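Local coordinates for protein pyocin S8 (Pseudomonas aeruginosa, PDB 6W0V) that probably kills competing bacteria as a DNase bacteriocin, its H-N-H nuclease domain, the part present here, being held in complex with a cognate immunity protein, at residues Thr82-Ala88 against Thr118-Ile123. The protein carries 1 engineered substitution. Numbering follows the deposited sequence.
Sequences TPKAEQA and TPKMHI
The hydroxyl of T118 is held by two partners, one on the loop and one on its own helix: its OG1 donates to OE2 of E86 at 2.7 Å and accepts from the backbone N of M121 at 3.3 Å. The second bond makes T118 the N-cap of helix 119-122, while the first, on the anti lone pair of the carboxylate, ties that cap to the loop. E86 comes to it with a bent chain (chi2 -51°), and its CB lies against the T118 methyl CG2 at 3.4 Å, a carbon contact beside the polar one. The acid sits close to the helix start, which would probably favour its negative charge.

The backbone of E86 makes a second link, as K120 N donates to E86 O at 2.9 Å and 154°. One residue thus meets the first turn through both its carboxylate and its carbonyl. Around these bonds the P119 ring is wedged: the methyl CG2 of T82 presses on its CD corner at a tight 3.3 Å, and A88 CB packs on P119 CB at 3.8 Å and more loosely on I123 CD1. The loop's own 3-10 segment, 84-86, is braced by P83 O, which accepts from T82 OG1 and E86 N on opposite faces of its plane; the backbone N of K84 hydrogen-bonds D48 of the immunity protein.

Strands 95-98 and 114-117 followed by helix 119-122 are consistent with the beta-beta-alpha core of His-Me finger (H-N-H) nucleases. The loop between helix 68-75 and strand 95-98 is thereby fastened to the start of that core's helix, where H122 meets the ring of H97 on strand 95-98.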
ATOM      1  N   THR A  82      -0.770  -1.235   4.264  1.00 14.29           N
ATOM      2  CA  THR A  82      -0.631  -2.334   5.227  1.00 15.51           C
ATOM      3  C   THR A  82      -2.025  -2.682   5.689  1.00 14.25           C
ATOM      4  O   THR A  82      -2.954  -1.884   5.539  1.00 13.84           O
ATOM      5  CB  THR A  82       0.225  -1.955   6.432  1.00 16.65           C
ATOM      6  OG1 THR A  82      -0.488  -1.042   7.254  1.00 15.64           O
ATOM      7  CG2 THR A  82       1.524  -1.313   6.021  1.00 16.29           C
ATOM      8  N   PRO A  83      -2.186  -3.852   6.321  1.00 15.82           N
ATOM      9  CA  PRO A  83      -3.412  -4.113   7.052  1.00 16.09           C
ATOM     10  C   PRO A  83      -3.600  -2.957   8.032  1.00 15.07           C
ATOM     11  O   PRO A  83      -2.641  -2.380   8.522  1.00 16.18           O
ATOM     12  CB  PRO A  83      -3.165  -5.445   7.753  1.00 18.51           C
ATOM     13  CG  PRO A  83      -2.107  -6.098   6.898  1.00 18.66           C
ATOM     14  CD  PRO A  83      -1.230  -4.964   6.402  1.00 16.98           C
ATOM     15  N   LYS A  84      -4.852  -2.644   8.301  1.00 16.28           N
ATOM     16  CA  LYS A  84      -5.217  -1.542   9.206  1.00 16.58           C
ATOM     17  C   LYS A  84      -4.473  -1.689  10.533  1.00 17.56           C
ATOM     18  O   LYS A  84      -4.026  -0.669  11.059  1.00 18.31           O
ATOM     19  CB  LYS A  84      -6.722  -1.558   9.432  1.00 17.47           C
ATOM     20  CG  LYS A  84      -7.184  -0.508  10.414  1.00 18.82           C
ATOM     21  CD  LYS A  84      -8.658  -0.432  10.530  1.00 20.16           C
ATOM     22  CE  LYS A  84      -9.055   0.514  11.631  1.00 24.48           C
ATOM     23  NZ  LYS A  84     -10.439   0.980  11.423  1.00 27.50           N
ATOM     24  N   ALA A  85      -4.338  -2.913  11.040  1.00 18.84           N
ATOM     25  CA  ALA A  85      -3.754  -3.212  12.366  1.00 21.27           C
ATOM     26  C   ALA A  85      -2.311  -2.707  12.399  1.00 21.54           C
ATOM     27  O   ALA A  85      -1.790  -2.465  13.498  1.00 23.73           O
ATOM     28  CB  ALA A  85      -3.814  -4.692  12.642  1.00 24.75           C
ATOM     29  N   GLU A  86      -1.699  -2.560  11.225  1.00 19.88           N
ATOM     30  CA  GLU A  86      -0.263  -2.227  11.097  1.00 21.05           C
ATOM     31  C   GLU A  86      -0.112  -0.758  10.715  1.00 19.99           C
ATOM     32  O   GLU A  86       1.016  -0.295  10.601  1.00 21.50           O
ATOM     33  CB  GLU A  86       0.369  -3.169  10.081  1.00 24.24           C
ATOM     34  CG  GLU A  86       0.648  -4.539  10.655  1.00 28.89           C
ATOM     35  CD  GLU A  86       1.407  -4.499  11.969  1.00 29.61           C
ATOM     36  OE1 GLU A  86       0.972  -5.197  12.895  1.00 33.36           O
ATOM     37  OE2 GLU A  86       2.435  -3.760  12.062  1.00 28.51           O
ATOM     38  N   GLN A  87      -1.214  -0.042  10.559  1.00 19.32           N
ATOM     39  CA  GLN A  87      -1.181   1.400  10.238  1.00 19.08           C
ATOM     40  C   GLN A  87      -0.973   2.180  11.530  1.00 19.87           C
ATOM     41  O   GLN A  87      -1.357   1.695  12.606  1.00 23.44           O
ATOM     42  CB  GLN A  87      -2.457   1.805   9.523  1.00 17.75           C
ATOM     43  CG  GLN A  87      -2.706   0.915   8.320  1.00 17.77           C
ATOM     44  CD  GLN A  87      -3.953   1.247   7.548  1.00 16.76           C
ATOM     45  OE1 GLN A  87      -4.188   0.679   6.484  1.00 17.20           O
ATOM     46  NE2 GLN A  87      -4.732   2.178   8.069  1.00 15.88           N
ATOM     47  N   ALA A  88      -0.360   3.347  11.407  1.00 21.50           N
ATOM     48  CA  ALA A  88      -0.138   4.282  12.524  1.00 23.88           C
ATOM     49  C   ALA A  88      -0.702   5.625  12.094  1.00 27.78           C
ATOM     50  O   ALA A  88       0.034   6.406  11.435  1.00 26.48           O
ATOM     51  CB  ALA A  88       1.320   4.357  12.865  1.00 24.86           C
ATOM     52  N   THR A 118       5.895  -1.934   8.452  1.00 16.90           N
ATOM     53  CA  THR A 118       4.570  -1.320   8.605  1.00 18.59           C
ATOM     54  C   THR A 118       4.771   0.003   9.320  1.00 18.65           C
ATOM     55  O   THR A 118       5.755   0.182  10.033  1.00 19.11           O
ATOM     56  CB  THR A 118       3.654  -2.241   9.392  1.00 20.30           C
ATOM     57  OG1 THR A 118       4.252  -2.368  10.682  1.00 20.72           O
ATOM     58  CG2 THR A 118       3.486  -3.575   8.701  1.00 21.12           C
ATOM     59  N   PRO A 119       3.848   0.960   9.147  1.00 17.65           N
ATOM     60  CA  PRO A 119       3.903   2.212   9.893  1.00 19.63           C
ATOM     61  C   PRO A 119       4.034   1.962  11.395  1.00 19.53           C
ATOM     62  O   PRO A 119       4.763   2.673  12.042  1.00 22.98           O
ATOM     63  CB  PRO A 119       2.562   2.851   9.547  1.00 20.05           C
ATOM     64  CG  PRO A 119       2.318   2.381   8.138  1.00 19.98           C
ATOM     65  CD  PRO A 119       2.775   0.941   8.146  1.00 18.24           C
ATOM     66  N   LYS A 120       3.303   0.970  11.902  1.00 21.44           N
ATOM     67  CA  LYS A 120       3.287   0.636  13.344  1.00 23.54           C
ATOM     68  C   LYS A 120       4.718   0.345  13.791  1.00 24.98           C
ATOM     69  O   LYS A 120       5.126   0.858  14.842  1.00 28.19           O
ATOM     70  CB  LYS A 120       2.382  -0.565  13.611  1.00 26.48           C
ATOM     71  CG  LYS A 120       2.237  -0.939  15.073  1.00 29.46           C
ATOM     72  CD  LYS A 120       1.481  -2.232  15.269  1.00 32.92           C
ATOM     73  CE  LYS A 120       1.725  -2.858  16.626  1.00 37.59           C
ATOM     74  NZ  LYS A 120       3.163  -3.124  16.870  1.00 40.26           N
ATOM     75  N   MET A 121       5.452  -0.449  13.015  1.00 24.96           N
ATOM     76  CA  MET A 121       6.862  -0.772  13.339  1.00 26.36           C
ATOM     77  C   MET A 121       7.722   0.457  13.052  1.00 24.98           C
ATOM     78  O   MET A 121       8.575   0.790  13.882  1.00 25.55           O
ATOM     79  CB  MET A 121       7.370  -1.959  12.521  1.00 30.71           C
ATOM     80  CG  MET A 121       6.909  -3.294  13.063  1.00 35.98           C
ATOM     81  SD  MET A 121       6.961  -3.387  14.878  1.00 41.43           S
ATOM     82  CE  MET A 121       8.646  -2.871  15.200  1.00 43.31           C
ATOM     83  N   HIS A 122       7.485   1.103  11.915  1.00 21.54           N
ATOM     84  CA  HIS A 122       8.318   2.215  11.394  1.00 22.06           C
ATOM     85  C   HIS A 122       8.375   3.356  12.410  1.00 22.68           C
ATOM     86  O   HIS A 122       9.462   3.898  12.647  1.00 25.02           O
ATOM     87  CB  HIS A 122       7.753   2.686  10.060  1.00 23.08           C
ATOM     88  CG  HIS A 122       8.676   3.607   9.351  1.00 24.11           C
ATOM     89  ND1 HIS A 122       8.227   4.640   8.569  1.00 25.86           N
ATOM     90  CD2 HIS A 122      10.024   3.657   9.323  1.00 25.07           C
ATOM     91  CE1 HIS A 122       9.260   5.280   8.060  1.00 26.49           C
ATOM     92  NE2 HIS A 122      10.377   4.701   8.515  1.00 24.89           N
ATOM     93  N   ILE A 123       7.233   3.690  13.005  1.00 23.16           N
ATOM     94  CA  ILE A 123       7.080   4.872  13.900  1.00 24.23           C
ATOM     95  C   ILE A 123       7.814   4.613  15.223  1.00 27.22           C
ATOM     96  O   ILE A 123       8.115   5.596  15.932  1.00 28.42           O
ATOM     97  CB  ILE A 123       5.584   5.176  14.082  1.00 25.27           C
ATOM     98  CG1 ILE A 123       5.329   6.653  14.377  1.00 28.42           C
ATOM     99  CG2 ILE A 123       4.946   4.258  15.112  1.00 27.74           C
ATOM    100  CD1 ILE A 123       3.942   7.094  13.993  1.00 30.91           C
TER